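Local coordinates for protein dicer Related Helicase (Caenorhabditis elegans, PDB 6M6S) that binds double-stranded RNA through the C-terminal domain described here and, as a RIG-I-like helicase, probably hydrolyses ATP, at residues B[90-94]-B[95-99]; B[141-144]-B[145-149]. All blocks are in the same frame, centred on the assembly; numbering follows the deposited sequence.

Interaction 1 (B[90-94]-B[95-99])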
loop_
_atom_site.group_PDB
_atom_site.type_symbol
_atom_site.label_atom_id
_atom_site.label_comp_id
_atom_site.label_asym_id
_atom_site.label_seq_id
_atom_site.Cartn_x
_atom_site.Cartn_y
_atom_site.Cartn_z
ATOM N N LEU B 90 11.403 10.799 -0.161
ATOM C CA LEU B 90 10.593 10.112 0.835
ATOM C C LEU B 90 10.092 8.788 0.251
ATOM O O LEU B 90 9.667 8.745 -0.903
ATOM C CB LEU B 90 9.427 10.979 1.225
ATOM C CG LEU B 90 9.781 12.275 1.951
ATOM C CD1 LEU B 90 8.572 13.225 2.040
ATOM C CD2 LEU B 90 10.313 11.851 3.379
ATOM N N SER B 91 10.155 7.705 1.022
ATOM C CA SER B 91 9.725 6.382 0.548
ATOM C C SER B 91 8.178 6.326 0.664
ATOM O O SER B 91 7.651 6.693 1.735
ATOM C CB SER B 91 10.266 5.324 1.488
ATOM O OG SER B 91 9.695 4.047 1.129
ATOM N N VAL B 92 7.467 5.821 -0.356
ATOM C CA VAL B 92 6.007 5.703 -0.187
ATOM C C VAL B 92 5.637 4.815 0.967
ATOM O O VAL B 92 4.564 4.950 1.555
ATOM C CB VAL B 92 5.260 5.053 -1.362
ATOM C CG1 VAL B 92 4.826 6.069 -2.362
ATOM C CG2 VAL B 92 6.028 3.867 -1.980
ATOM N N LYS B 93 6.491 3.844 1.302
ATOM C CA LYS B 93 6.201 2.971 2.451
ATOM C C LYS B 93 6.166 3.638 3.828
ATOM O O LYS B 93 5.662 3.057 4.761
ATOM C CB LYS B 93 7.245 1.867 2.520
ATOM C CG LYS B 93 7.304 1.017 1.291
ATOM C CD LYS B 93 8.619 0.230 1.322
ATOM C CE LYS B 93 8.726 -0.680 0.113
ATOM N NZ LYS B 93 9.792 -1.711 0.311
ATOM N N ALA B 94 6.730 4.864 3.958
ATOM C CA ALA B 94 6.803 5.525 5.224
ATOM C C ALA B 94 5.774 6.633 5.332
ATOM O O ALA B 94 5.712 7.279 6.388
ATOM C CB ALA B 94 8.192 6.197 5.303
ATOM N N LEU B 95 4.969 6.776 4.281
ATOM C CA LEU B 95 4.028 7.913 4.147
ATOM C C LEU B 95 2.558 7.527 4.266
ATOM O O LEU B 95 2.120 6.448 3.820
ATOM C CB LEU B 95 4.195 8.575 2.799
ATOM C CG LEU B 95 5.571 9.243 2.576
ATOM C CD1 LEU B 95 5.549 9.844 1.194
ATOM C CD2 LEU B 95 5.872 10.299 3.660
ATOM N N THR B 96 1.804 8.437 4.880
ATOM C CA THR B 96 0.353 8.430 4.768
ATOM C C THR B 96 0.006 9.708 4.030
ATOM O O THR B 96 0.503 10.809 4.362
ATOM C CB THR B 96 -0.294 8.409 6.134
ATOM O OG1 THR B 96 0.008 7.137 6.755
ATOM C CG2 THR B 96 -1.825 8.418 6.027
ATOM N N PHE B 97 -0.851 9.619 3.003
ATOM C CA PHE B 97 -1.320 10.795 2.277
ATOM C C PHE B 97 -2.662 11.223 2.842
ATOM O O PHE B 97 -3.559 10.391 3.009
ATOM C CB PHE B 97 -1.456 10.465 0.803
ATOM C CG PHE B 97 -0.154 10.052 0.178
ATOM C CD1 PHE B 97 0.692 10.990 -0.368
ATOM C CD2 PHE B 97 0.214 8.731 0.159
ATOM C CE1 PHE B 97 1.896 10.580 -0.926
ATOM C CE2 PHE B 97 1.423 8.316 -0.380
ATOM C CZ PHE B 97 2.249 9.288 -0.952
ATOM N N VAL B 98 -2.785 12.516 3.191
ATOM C CA VAL B 98 -4.057 12.935 3.803
ATOM C C VAL B 98 -4.683 14.039 2.957
ATOM O O VAL B 98 -3.991 15.032 2.638
ATOM C CB VAL B 98 -3.806 13.459 5.211
ATOM C CG1 VAL B 98 -5.080 14.163 5.747
ATOM C CG2 VAL B 98 -3.255 12.336 6.118
ATOM N N GLN B 99 -5.967 13.906 2.630
ATOM C CA GLN B 99 -6.715 14.999 2.002
ATOM C C GLN B 99 -7.523 15.646 3.107
ATOM O O GLN B 99 -8.540 15.133 3.537
ATOM C CB GLN B 99 -7.644 14.485 0.896
ATOM C CG GLN B 99 -7.750 15.482 -0.275
ATOM C CD GLN B 99 -8.273 16.858 0.170
ATOM O OE1 GLN B 99 -9.312 16.941 0.822
ATOM N NE2 GLN B 99 -7.544 17.927 -0.164
HETATM O O HOH W 1 1.956 5.296 1.300
HETATM O O HOH W 2 2.791 3.714 4.550
#
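The carbonyl oxygen of V92 receives the NH of L95 in a nearly straight (161°) but weak bond, N to O 3.3 Å, closing a single 3-10 turn at residues 92-94 from which strand 95-99 departs. The turn is opened by an ST turn, S91 OG accepting from K93 N, and S91 O takes the NH of A94. Over this backbone lies L95. Standing beside its own backbone N (chi1 -65°), L95 CG settles 3.4 Å from S91 O, and L95 CD1 carries on to L90 CB at 4.0 Å. Two residues on from L95 in the strand, the F97 ring presents its edge to V92 CG1, which lies near the ring plane, 4.4 Å from F97 CZ. W111 packs against both L95 and V92, and L12 covers L95 and F97. Cut back to an alanine, L95 would lose the branch that meets L90, and a gap beside L12 and W111 is likely to open. Waters line the backbone, one donating to L95 O at 2.9 Å and weakly to K93 O. The chemistry thus divides: backbone bonds and water serve the turn's polar groups while leucine, valine and phenylalanine fill the interior, and V92 also packs on an RNA phosphate.

Interaction 2 (B[141-144]-B[145-149]); sequences ENIE and KKIVL
N142 and K145 meet on the firmly packed side of this helical turn, where the lysine chain passes obliquely beside the amide and brings K145 CE within 3.3 Å of N142 OD1. K145 leaves the backbone with CG beside its own N (chi1 -63°), runs extended past E141 O, and bends only at its last torsion (chi4 -75°), which delivers NZ to the carbonyl oxygens of W42 and L45. That ammonium group therefore ties the helix to the chain entering strand 45-48. The buried amide is held by its nitrogen, N142 ND2 bonding D138 OD1, while OD1 of the asparagine merely lies against the lysine methylene. One turn further on, V148 and L149 rest against V47 and S65.

Away from this face the packing thins. I143 CG2 touches I147 CD1 at 3.8 Å, an apolar pair on a surface where I147 is exposed, and I147 CG1 packs on the backbone, 3.3 Å from I143 O. E141 and E144 are exposed as well. K146 reaches forward along the helix to form a salt bridge with D150.

Beneath both faces runs the same backbone pattern. K146 N bonds N142 O at 2.9 Å, and I147 N bonds I143 O at the same 2.9 Å. The flanking bonds, K145 N to E141 O and V148 N to E144 O, are weak. Such i to i+4 bonding is that of a regular alpha-helix, here the first turns of helix 140-167, laid by one face on strands 45-48 and 61-69 and tied there by K145 NZ.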
loop_
_atom_site.group_PDB
_atom_site.type_symbol
_atom_site.label_atom_id
_atom_site.label_comp_id
_atom_site.label_asym_id
_atom_site.label_seq_id
_atom_site.Cartn_x
_atom_site.Cartn_y
_atom_site.Cartn_z
ATOM N N GLU B 141 21.572 24.563 12.130
ATOM C CA GLU B 141 21.056 23.193 12.027
ATOM C C GLU B 141 21.066 22.663 10.616
ATOM O O GLU B 141 21.366 21.455 10.420
ATOM C CB GLU B 141 19.694 23.056 12.688
ATOM C CG GLU B 141 18.612 23.909 12.143
ATOM C CD GLU B 141 18.571 25.268 12.799
ATOM O OE1 GLU B 141 19.627 25.754 13.278
ATOM O OE2 GLU B 141 17.469 25.869 12.811
ATOM N N ASN B 142 20.792 23.525 9.644
ATOM C CA ASN B 142 20.795 23.042 8.271
ATOM C C ASN B 142 22.226 22.786 7.778
ATOM O O ASN B 142 22.456 21.832 6.999
ATOM C CB ASN B 142 20.060 24.005 7.344
ATOM C CG ASN B 142 18.554 23.764 7.341
ATOM O OD1 ASN B 142 18.076 22.781 7.873
ATOM N ND2 ASN B 142 17.818 24.673 6.722
ATOM N N ILE B 143 23.186 23.618 8.202
ATOM C CA ILE B 143 24.590 23.418 7.825
ATOM C C ILE B 143 25.100 22.065 8.307
ATOM O O ILE B 143 25.857 21.368 7.587
ATOM C CB ILE B 143 25.517 24.578 8.306
ATOM C CG1 ILE B 143 25.243 25.756 7.423
ATOM C CG2 ILE B 143 26.942 24.207 8.113
ATOM C CD1 ILE B 143 25.718 25.487 6.063
ATOM N N GLU B 144 24.647 21.658 9.490
ATOM C CA GLU B 144 25.078 20.384 10.024
ATOM C C GLU B 144 24.560 19.252 9.128
ATOM O O GLU B 144 25.308 18.291 8.926
ATOM C CB GLU B 144 24.558 20.166 11.414
ATOM C CG GLU B 144 25.155 21.168 12.400
ATOM C CD GLU B 144 24.864 20.773 13.819
ATOM O OE1 GLU B 144 23.698 20.396 14.108
ATOM O OE2 GLU B 144 25.803 20.833 14.642
ATOM N N LYS B 145 23.352 19.388 8.581
ATOM C CA LYS B 145 22.855 18.383 7.621
ATOM C C LYS B 145 23.686 18.418 6.334
ATOM O O LYS B 145 24.004 17.381 5.719
ATOM C CB LYS B 145 21.390 18.688 7.277
ATOM C CG LYS B 145 20.423 18.604 8.440
ATOM C CD LYS B 145 19.079 19.214 7.961
ATOM C CE LYS B 145 18.218 19.682 9.121
ATOM N NZ LYS B 145 17.586 18.586 9.843
ATOM N N LYS B 146 23.993 19.613 5.861
ATOM C CA LYS B 146 24.761 19.744 4.615
ATOM C C LYS B 146 26.130 19.077 4.768
ATOM O O LYS B 146 26.638 18.495 3.801
ATOM C CB LYS B 146 24.952 21.210 4.231
ATOM C CG LYS B 146 25.411 21.439 2.762
ATOM C CD LYS B 146 25.762 22.938 2.519
ATOM C CE LYS B 146 26.873 23.139 1.491
ATOM N NZ LYS B 146 28.306 22.948 2.019
ATOM N N ILE B 147 26.752 19.204 5.953
ATOM C CA ILE B 147 28.056 18.610 6.203
ATOM C C ILE B 147 28.024 17.086 6.094
ATOM O O ILE B 147 28.942 16.530 5.492
ATOM C CB ILE B 147 28.611 19.070 7.531
ATOM C CG1 ILE B 147 29.018 20.531 7.359
ATOM C CG2 ILE B 147 29.857 18.251 7.947
ATOM C CD1 ILE B 147 29.301 21.252 8.693
ATOM N N VAL B 148 26.949 16.464 6.608
ATOM C CA VAL B 148 26.746 15.036 6.542
ATOM C C VAL B 148 26.614 14.648 5.084
ATOM O O VAL B 148 27.272 13.684 4.639
ATOM C CB VAL B 148 25.540 14.555 7.385
ATOM C CG1 VAL B 148 25.209 13.069 7.119
ATOM C CG2 VAL B 148 25.798 14.692 8.873
ATOM N N LEU B 149 25.786 15.374 4.347
ATOM C CA LEU B 149 25.621 15.085 2.908
ATOM C C LEU B 149 26.921 15.258 2.117
ATOM O O LEU B 149 27.256 14.410 1.267
ATOM C CB LEU B 149 24.531 15.963 2.311
ATOM C CG LEU B 149 23.207 15.508 2.887
ATOM C CD1 LEU B 149 22.149 16.602 2.761
ATOM C CD2 LEU B 149 22.727 14.239 2.119
#

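Interaction 1 is buried and joins two antiparallel sheets, carrying the chain from strand 85-90 into strand 95-99; it lies near both RNA and zinc, with the A94 side chain about 8 Å from the metal. Interaction 2 is a surface contact within one helix, about 15 Å from the RNA at its nearest atom. Their centres stand 24 Å apart on opposite sides of the chain's centre. Both rely on short-range backbone bonds, i to i+3 in residues 90-99 and i to i+4 in 141-149. Aliphatic and aromatic packing dominates the first, whereas the second pairs isoleucines on the surface and sends its polar ends outward, K145 to L45 and W42, N142 to D138 and K146 to D150.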